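Local coordinates for protein hyaluronoglucosaminidase (Apis mellifera, PDB 1FCQ) that hydrolyses the glycosidic bonds of hyaluronan as a bee-venom hyaluronidase of glycosidase family 56, and is also a major allergen of the venom, at residues 11-16 against 298-303; 220-225 against 260-265. All blocks are in the same frame, centred on the assembly; numbering follows the deposited sequence.

Contact 1: 11-16 against 298-303; sequences FNVYWN and FIIWGS
Val13 rests on the Phe298 ring, and the two side chains lie alongside one another, pointing the same way. CG1 of Val13 sits over one ring face, offset toward the rim, in a CH-pi contact 3.8 Å from the centroid. With CG of Phe298 held between its backbone N and carbonyl carbon (chi1 53°), the ring leans toward the partner strand; its CD2-CE2 edge meets Phe11, CD2 of Phe298 lying 3.8 Å from Phe11 CZ. These two rings touch rim to rim, their planes 63° apart. Further along this face, Ile300 sends CD1 to within 3.8 Å of Val13 CG1, and helix 310-328 packs on all three residues, Val13, Phe298 and Ile300.

The other face holds Tyr14, Ile299, Asn16 and Trp301. Ile299 divides its branches: CG1 lies 3.9 Å from Tyr14 CB, while CG2 reaches 3.6 Å from Asn16 CB. Asn16 OD1 lies in the plane of the Trp301 ring, 3.4 Å from its CD1, and also receives a hydrogen bond from Tyr265; Trp301 NE1 pairs with Tyr55 OH. Underneath runs a parallel ladder in which Tyr14 is gripped twice, its N bonding Phe298 O and its O accepting Ile300 N. First and last strands of the domain thus lie edge to edge, the hallmark of a chain closing a TIM barrel, here one of seven strands.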
ATOM      1  N   PHE A  11      13.765  15.258   0.618  1.00 32.94           N
ATOM      2  CA  PHE A  11      12.385  14.971   0.197  1.00 27.54           C
ATOM      3  C   PHE A  11      12.473  14.267  -1.150  1.00 28.17           C
ATOM      4  O   PHE A  11      12.964  14.836  -2.125  1.00 26.59           O
ATOM      5  CB  PHE A  11      11.586  16.268   0.159  1.00 28.50           C
ATOM      6  CG  PHE A  11      10.102  16.082   0.010  1.00 23.04           C
ATOM      7  CD1 PHE A  11       9.321  15.797   1.118  1.00 22.01           C
ATOM      8  CD2 PHE A  11       9.502  16.189  -1.231  1.00 26.00           C
ATOM      9  CE1 PHE A  11       7.954  15.612   0.992  1.00 22.40           C
ATOM     10  CE2 PHE A  11       8.130  16.013  -1.359  1.00 23.11           C
ATOM     11  CZ  PHE A  11       7.362  15.728  -0.249  1.00 24.27           C
ATOM     12  N   ASN A  12      12.060  13.009  -1.211  1.00 22.39           N
ATOM     13  CA  ASN A  12      12.169  12.206  -2.419  1.00 17.06           C
ATOM     14  C   ASN A  12      10.818  11.813  -3.006  1.00 19.16           C
ATOM     15  O   ASN A  12       9.996  11.193  -2.334  1.00 17.56           O
ATOM     16  CB  ASN A  12      12.962  10.927  -2.107  1.00 23.22           C
ATOM     17  CG  ASN A  12      14.387  11.209  -1.664  1.00 30.87           C
ATOM     18  OD1 ASN A  12      14.858  10.672  -0.659  1.00 33.65           O
ATOM     19  ND2 ASN A  12      15.057  12.063  -2.423  1.00 26.61           N
ATOM     20  N   VAL A  13      10.593  12.198  -4.261  1.00 17.83           N
ATOM     21  CA  VAL A  13       9.345  11.829  -4.943  1.00 15.82           C
ATOM     22  C   VAL A  13       9.677  10.705  -5.922  1.00 14.70           C
ATOM     23  O   VAL A  13      10.593  10.814  -6.725  1.00 18.57           O
ATOM     24  CB  VAL A  13       8.670  12.994  -5.673  1.00 16.09           C
ATOM     25  CG1 VAL A  13       7.345  12.571  -6.293  1.00 17.39           C
ATOM     26  CG2 VAL A  13       8.439  14.142  -4.692  1.00 20.90           C
ATOM     27  N   TYR A  14       8.946   9.596  -5.806  1.00 12.48           N
ATOM     28  CA  TYR A  14       9.220   8.433  -6.653  1.00 13.03           C
ATOM     29  C   TYR A  14       8.203   8.155  -7.743  1.00 15.55           C
ATOM     30  O   TYR A  14       6.997   8.242  -7.521  1.00 14.82           O
ATOM     31  CB  TYR A  14       9.256   7.170  -5.761  1.00 12.61           C
ATOM     32  CG  TYR A  14      10.427   7.154  -4.810  1.00 12.05           C
ATOM     33  CD1 TYR A  14      10.337   7.715  -3.547  1.00 15.15           C
ATOM     34  CD2 TYR A  14      11.631   6.572  -5.217  1.00 18.63           C
ATOM     35  CE1 TYR A  14      11.444   7.685  -2.702  1.00 14.85           C
ATOM     36  CE2 TYR A  14      12.722   6.543  -4.374  1.00 20.93           C
ATOM     37  CZ  TYR A  14      12.606   7.095  -3.119  1.00 18.44           C
ATOM     38  OH  TYR A  14      13.697   7.082  -2.267  1.00 20.35           O
ATOM     39  N   TRP A  15       8.729   7.780  -8.925  1.00 13.24           N
ATOM     40  CA  TRP A  15       7.817   7.442 -10.023  1.00 12.73           C
ATOM     41  C   TRP A  15       7.438   5.965  -9.936  1.00 13.41           C
ATOM     42  O   TRP A  15       8.307   5.114 -10.121  1.00 13.55           O
ATOM     43  CB  TRP A  15       8.525   7.692 -11.353  1.00 11.57           C
ATOM     44  CG  TRP A  15       7.661   7.673 -12.583  1.00 13.85           C
ATOM     45  CD1 TRP A  15       7.722   6.787 -13.616  1.00 14.17           C
ATOM     46  CD2 TRP A  15       6.627   8.610 -12.928  1.00 14.38           C
ATOM     47  NE1 TRP A  15       6.793   7.096 -14.581  1.00 12.95           N
ATOM     48  CE2 TRP A  15       6.113   8.224 -14.175  1.00 13.20           C
ATOM     49  CE3 TRP A  15       6.106   9.739 -12.302  1.00 13.41           C
ATOM     50  CZ2 TRP A  15       5.091   8.928 -14.813  1.00 16.72           C
ATOM     51  CZ3 TRP A  15       5.092  10.447 -12.930  1.00 16.59           C
ATOM     52  CH2 TRP A  15       4.605  10.029 -14.169  1.00 14.93           C
ATOM     53  N   ASN A  16       6.162   5.678  -9.688  1.00 12.87           N
ATOM     54  CA  ASN A  16       5.713   4.280  -9.633  1.00 11.63           C
ATOM     55  C   ASN A  16       4.510   4.079 -10.562  1.00 15.33           C
ATOM     56  O   ASN A  16       3.555   3.354 -10.330  1.00 15.19           O
ATOM     57  CB  ASN A  16       5.413   3.845  -8.202  1.00 13.94           C
ATOM     58  CG  ASN A  16       5.233   2.355  -7.999  1.00 14.39           C
ATOM     59  OD1 ASN A  16       4.407   1.928  -7.168  1.00 12.97           O
ATOM     60  ND2 ASN A  16       5.991   1.505  -8.711  1.00 13.86           N
ATOM     61  N   PHE A 298       6.983  11.219  -1.429  1.00 12.77           N
ATOM     62  CA  PHE A 298       5.744  10.507  -1.729  1.00 14.03           C
ATOM     63  C   PHE A 298       6.013   9.688  -2.993  1.00 14.22           C
ATOM     64  O   PHE A 298       7.004   9.928  -3.668  1.00 13.64           O
ATOM     65  CB  PHE A 298       4.495  11.350  -1.879  1.00 15.66           C
ATOM     66  CG  PHE A 298       4.574  12.490  -2.846  1.00 18.33           C
ATOM     67  CD1 PHE A 298       4.153  12.337  -4.155  1.00 16.17           C
ATOM     68  CD2 PHE A 298       5.055  13.728  -2.433  1.00 17.55           C
ATOM     69  CE1 PHE A 298       4.226  13.390  -5.052  1.00 20.11           C
ATOM     70  CE2 PHE A 298       5.147  14.773  -3.336  1.00 19.92           C
ATOM     71  CZ  PHE A 298       4.732  14.607  -4.641  1.00 19.01           C
ATOM     72  N   ILE A 299       5.112   8.746  -3.233  1.00 11.62           N
ATOM     73  CA  ILE A 299       5.240   7.835  -4.361  1.00 10.77           C
ATOM     74  C   ILE A 299       4.026   8.001  -5.272  1.00 11.33           C
ATOM     75  O   ILE A 299       2.891   7.868  -4.815  1.00 13.83           O
ATOM     76  CB  ILE A 299       5.307   6.377  -3.835  1.00 10.03           C
ATOM     77  CG1 ILE A 299       6.591   6.200  -3.017  1.00 11.43           C
ATOM     78  CG2 ILE A 299       5.274   5.382  -4.986  1.00 11.95           C
ATOM     79  CD1 ILE A 299       6.514   5.061  -2.016  1.00 13.15           C
ATOM     80  N   ILE A 300       4.286   8.336  -6.530  1.00 12.23           N
ATOM     81  CA  ILE A 300       3.185   8.527  -7.482  1.00 13.19           C
ATOM     82  C   ILE A 300       2.893   7.187  -8.134  1.00 11.86           C
ATOM     83  O   ILE A 300       3.759   6.620  -8.814  1.00 14.41           O
ATOM     84  CB  ILE A 300       3.560   9.545  -8.562  1.00 13.92           C
ATOM     85  CG1 ILE A 300       3.959  10.860  -7.892  1.00 15.38           C
ATOM     86  CG2 ILE A 300       2.408   9.723  -9.552  1.00 13.39           C
ATOM     87  CD1 ILE A 300       4.594  11.837  -8.864  1.00 18.23           C
ATOM     88  N   TRP A 301       1.689   6.682  -7.976  1.00 12.61           N
ATOM     89  CA  TRP A 301       1.324   5.392  -8.525  1.00 12.16           C
ATOM     90  C   TRP A 301       0.388   5.547  -9.725  1.00 12.63           C
ATOM     91  O   TRP A 301      -0.292   6.558  -9.829  1.00 14.12           O
ATOM     92  CB  TRP A 301       0.638   4.575  -7.412  1.00 14.11           C
ATOM     93  CG  TRP A 301       0.249   3.192  -7.831  1.00 13.26           C
ATOM     94  CD1 TRP A 301       1.076   2.106  -7.966  1.00 15.66           C
ATOM     95  CD2 TRP A 301      -1.059   2.746  -8.205  1.00 14.15           C
ATOM     96  NE1 TRP A 301       0.354   1.017  -8.393  1.00 13.32           N
ATOM     97  CE2 TRP A 301      -0.958   1.384  -8.539  1.00 13.52           C
ATOM     98  CE3 TRP A 301      -2.309   3.363  -8.263  1.00 15.75           C
ATOM     99  CZ2 TRP A 301      -2.055   0.639  -8.954  1.00 14.97           C
ATOM    100  CZ3 TRP A 301      -3.410   2.612  -8.667  1.00 17.10           C
ATOM    101  CH2 TRP A 301      -3.268   1.259  -9.028  1.00 15.07           C
ATOM    102  N   GLY A 302       0.402   4.521 -10.563  1.00 13.78           N
ATOM    103  CA  GLY A 302      -0.584   4.457 -11.649  1.00 16.28           C
ATOM    104  C   GLY A 302      -0.988   3.001 -11.880  1.00 15.07           C
ATOM    105  O   GLY A 302      -0.235   2.082 -11.583  1.00 13.59           O
ATOM    106  N   SER A 303      -2.168   2.810 -12.455  1.00 16.96           N
ATOM    107  CA  SER A 303      -2.685   1.506 -12.811  1.00 17.38           C
ATOM    108  C   SER A 303      -2.314   1.194 -14.263  1.00 22.51           C
ATOM    109  O   SER A 303      -2.428   2.071 -15.116  1.00 22.68           O
ATOM    110  CB  SER A 303      -4.205   1.511 -12.673  1.00 19.60           C
ATOM    111  OG  SER A 303      -4.802   0.327 -13.151  1.00 20.68           O
TER

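Contact 2: 220-225 against 260-265; sequences DVLLPS and KKVLPY
Tyr265 and Leu223 meet obliquely, CB of the leucine standing 4.2 Å from CD1 of the ring. The tyrosine has an unusual chi1 of -112°, part-way between two staggered positions, which sets its ring beside Leu223; Tyr184 packs against it edge-to-face, and its OH bonds Asn16. The proline rings of Pro224 and Pro264 abut at their CG atoms, 4.2 Å apart. At the opposite end the side chain of Asp220 sets out away from the partner segment, and its carboxylate is bound on both oxygens: OD2 accepts the backbone N of Trp181, while OD1 meets a water 2.8 Å away that makes only a weak bond to Lys260 NZ. That ammonium group is held by the carbonyls of Glu217 and Glu219.

Between these ends aliphatic groups pack together. The Val221 side chain crosses that of Leu263 at about a right angle, its CG2 3.8 Å from Leu263 CD1, whereas Leu223 runs beside Leu263 and brings CD2 within 3.4 Å of Leu263 O. The parallel backbones are joined by Leu222, whose N bonds Lys261 O and whose O takes Leu263 N at 2.9 Å, and beyond them by Tyr265 N to Pro224 O at 2.8 Å.

Helix 234-253, the crossover of this beta-alpha-beta unit, packs on Pro224, Val262 and Pro264. Leu223, Leu263 and Tyr265 instead meet Ile299 of strand 297-301 and, across the barrel interior, strand 107-111.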
ATOM      1  N   ASP A 220      10.970  -0.541   7.127  1.00 14.87           N
ATOM      2  CA  ASP A 220      11.929   0.557   6.996  1.00 12.81           C
ATOM      3  C   ASP A 220      11.232   1.845   6.561  1.00 16.82           C
ATOM      4  O   ASP A 220      11.773   2.937   6.710  1.00 18.50           O
ATOM      5  CB  ASP A 220      12.942   0.226   5.885  1.00 14.55           C
ATOM      6  CG  ASP A 220      13.651  -1.078   6.137  1.00 17.14           C
ATOM      7  OD1 ASP A 220      14.320  -1.134   7.222  1.00 20.85           O
ATOM      8  OD2 ASP A 220      13.602  -2.019   5.334  1.00 17.54           O
ATOM      9  N   VAL A 221      10.069   1.679   5.934  1.00 14.09           N
ATOM     10  CA  VAL A 221       9.325   2.815   5.379  1.00 13.36           C
ATOM     11  C   VAL A 221       7.837   2.554   5.529  1.00 13.64           C
ATOM     12  O   VAL A 221       7.339   1.431   5.365  1.00 13.34           O
ATOM     13  CB  VAL A 221       9.700   3.034   3.903  1.00 16.03           C
ATOM     14  CG1 VAL A 221       9.481   1.794   3.057  1.00 14.59           C
ATOM     15  CG2 VAL A 221       8.949   4.219   3.299  1.00 16.64           C
ATOM     16  N   LEU A 222       7.100   3.594   5.908  1.00 14.19           N
ATOM     17  CA  LEU A 222       5.652   3.529   6.071  1.00 12.97           C
ATOM     18  C   LEU A 222       5.030   4.128   4.814  1.00 13.61           C
ATOM     19  O   LEU A 222       5.460   5.188   4.373  1.00 13.23           O
ATOM     20  CB  LEU A 222       5.184   4.338   7.271  1.00 13.93           C
ATOM     21  CG  LEU A 222       5.690   3.970   8.663  1.00 26.40           C
ATOM     22  CD1 LEU A 222       4.747   4.418   9.780  1.00 22.35           C
ATOM     23  CD2 LEU A 222       5.965   2.489   8.828  1.00 24.09           C
ATOM     24  N   LEU A 223       4.007   3.463   4.279  1.00 11.21           N
ATOM     25  CA  LEU A 223       3.408   3.803   2.997  1.00  9.69           C
ATOM     26  C   LEU A 223       1.908   3.965   3.004  1.00 10.31           C
ATOM     27  O   LEU A 223       1.161   3.282   2.300  1.00 12.35           O
ATOM     28  CB  LEU A 223       3.801   2.628   2.043  1.00 12.19           C
ATOM     29  CG  LEU A 223       5.284   2.279   1.937  1.00 10.82           C
ATOM     30  CD1 LEU A 223       5.505   0.879   1.380  1.00 14.48           C
ATOM     31  CD2 LEU A 223       5.997   3.302   1.051  1.00 14.71           C
ATOM     32  N   PRO A 224       1.395   4.918   3.780  1.00 13.39           N
ATOM     33  CA  PRO A 224      -0.046   5.149   3.871  1.00 13.22           C
ATOM     34  C   PRO A 224      -0.570   5.500   2.496  1.00 14.09           C
ATOM     35  O   PRO A 224       0.141   6.219   1.781  1.00 14.24           O
ATOM     36  CB  PRO A 224      -0.178   6.279   4.897  1.00 13.00           C
ATOM     37  CG  PRO A 224       1.108   7.024   4.721  1.00 13.37           C
ATOM     38  CD  PRO A 224       2.134   5.917   4.592  1.00 14.90           C
ATOM     39  N   SER A 225      -1.722   4.947   2.130  1.00 11.26           N
ATOM     40  CA  SER A 225      -2.286   5.311   0.812  1.00 14.02           C
ATOM     41  C   SER A 225      -3.208   6.510   0.988  1.00 14.89           C
ATOM     42  O   SER A 225      -4.145   6.456   1.786  1.00 14.73           O
ATOM     43  CB  SER A 225      -3.044   4.119   0.261  1.00 13.79           C
ATOM     44  OG  SER A 225      -3.687   4.453  -0.971  1.00 16.13           O
ATOM     45  N   LYS A 260      11.753   5.615  11.034  1.00 31.05           N
ATOM     46  CA  LYS A 260      11.251   5.219   9.762  1.00 23.72           C
ATOM     47  C   LYS A 260      10.941   6.344   8.817  1.00 23.52           C
ATOM     48  O   LYS A 260      10.530   7.422   9.225  1.00 23.64           O
ATOM     49  CB  LYS A 260      10.044   4.297   9.992  1.00 21.80           C
ATOM     50  CG  LYS A 260      10.221   3.336  11.162  1.00 30.12           C
ATOM     51  CD  LYS A 260      11.364   2.368  10.933  1.00 27.07           C
ATOM     52  CE  LYS A 260      11.343   1.247  11.953  1.00 23.63           C
ATOM     53  NZ  LYS A 260      12.369   0.203  11.662  1.00 29.61           N
ATOM     54  N   LYS A 261      11.142   6.046   7.539  1.00 16.53           N
ATOM     55  CA  LYS A 261      10.761   7.008   6.504  1.00 16.46           C
ATOM     56  C   LYS A 261       9.255   6.914   6.291  1.00 14.25           C
ATOM     57  O   LYS A 261       8.669   5.858   6.525  1.00 17.40           O
ATOM     58  CB  LYS A 261      11.473   6.623   5.208  1.00 20.14           C
ATOM     59  CG  LYS A 261      12.996   6.722   5.286  1.00 23.82           C
ATOM     60  CD  LYS A 261      13.566   6.546   3.880  1.00 33.56           C
ATOM     61  CE  LYS A 261      14.998   7.055   3.797  1.00 40.70           C
ATOM     62  NZ  LYS A 261      15.499   7.032   2.390  1.00 46.00           N
ATOM     63  N   VAL A 262       8.631   8.015   5.890  1.00 14.72           N
ATOM     64  CA  VAL A 262       7.205   8.055   5.589  1.00 12.30           C
ATOM     65  C   VAL A 262       7.062   8.556   4.142  1.00 14.67           C
ATOM     66  O   VAL A 262       7.443   9.676   3.803  1.00 13.68           O
ATOM     67  CB  VAL A 262       6.385   8.929   6.540  1.00 15.27           C
ATOM     68  CG1 VAL A 262       4.933   9.096   6.103  1.00 18.44           C
ATOM     69  CG2 VAL A 262       6.401   8.294   7.938  1.00 17.67           C
ATOM     70  N   LEU A 263       6.560   7.674   3.276  1.00 12.92           N
ATOM     71  CA  LEU A 263       6.363   7.963   1.860  1.00 13.08           C
ATOM     72  C   LEU A 263       4.947   7.565   1.433  1.00 11.64           C
ATOM     73  O   LEU A 263       4.684   6.418   1.032  1.00 12.66           O
ATOM     74  CB  LEU A 263       7.363   7.186   0.994  1.00 11.95           C
ATOM     75  CG  LEU A 263       8.854   7.432   1.151  1.00 14.57           C
ATOM     76  CD1 LEU A 263       9.669   6.486   0.275  1.00 13.66           C
ATOM     77  CD2 LEU A 263       9.204   8.870   0.768  1.00 15.74           C
ATOM     78  N   PRO A 264       4.015   8.496   1.532  1.00 13.83           N
ATOM     79  CA  PRO A 264       2.635   8.223   1.185  1.00 12.32           C
ATOM     80  C   PRO A 264       2.505   7.826  -0.284  1.00 12.80           C
ATOM     81  O   PRO A 264       3.156   8.363  -1.169  1.00 12.28           O
ATOM     82  CB  PRO A 264       1.922   9.560   1.411  1.00 12.62           C
ATOM     83  CG  PRO A 264       2.751  10.206   2.481  1.00 13.46           C
ATOM     84  CD  PRO A 264       4.176   9.861   2.100  1.00 14.56           C
ATOM     85  N   TYR A 265       1.597   6.885  -0.531  1.00 13.70           N
ATOM     86  CA  TYR A 265       1.244   6.431  -1.874  1.00 11.77           C
ATOM     87  C   TYR A 265       0.201   7.417  -2.405  1.00 11.90           C
ATOM     88  O   TYR A 265      -0.811   7.678  -1.730  1.00 12.33           O
ATOM     89  CB  TYR A 265       0.698   4.989  -1.829  1.00 10.57           C
ATOM     90  CG  TYR A 265       1.685   4.063  -2.512  1.00 10.45           C
ATOM     91  CD1 TYR A 265       2.854   3.648  -1.875  1.00 13.43           C
ATOM     92  CD2 TYR A 265       1.515   3.675  -3.825  1.00 11.76           C
ATOM     93  CE1 TYR A 265       3.791   2.873  -2.536  1.00 12.34           C
ATOM     94  CE2 TYR A 265       2.425   2.873  -4.503  1.00 13.08           C
ATOM     95  CZ  TYR A 265       3.575   2.480  -3.839  1.00 14.51           C
ATOM     96  OH  TYR A 265       4.524   1.718  -4.473  1.00 13.01           O
TER
HETATM   97  O   HOH W   1      13.614  -1.688   9.829  1.00 32.18           O

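Contact 2 is nested within the long chain excursion closed by contact 1, and their centres lie about 11 Å apart in one parallel sheet, where strands 297-301 and 261-267 are neighbours. The backbone joins them directly, Ile299 N lying 2.9 Å from Pro264 O in a probable hydrogen bond. On the inner side Ile299 CD1 packs 3.5 Å from Tyr265 CE1, and Asn16 OD1 reaches Tyr265 OH at 2.7 Å, spanning the intervening strand. Two local pairings thereby become one continuous arc of barrel wall. As in other TIM-barrel glycosidases, the active site probably lies at the C-terminal strand ends, the side on which Asn16, Trp301 and Tyr265 gather.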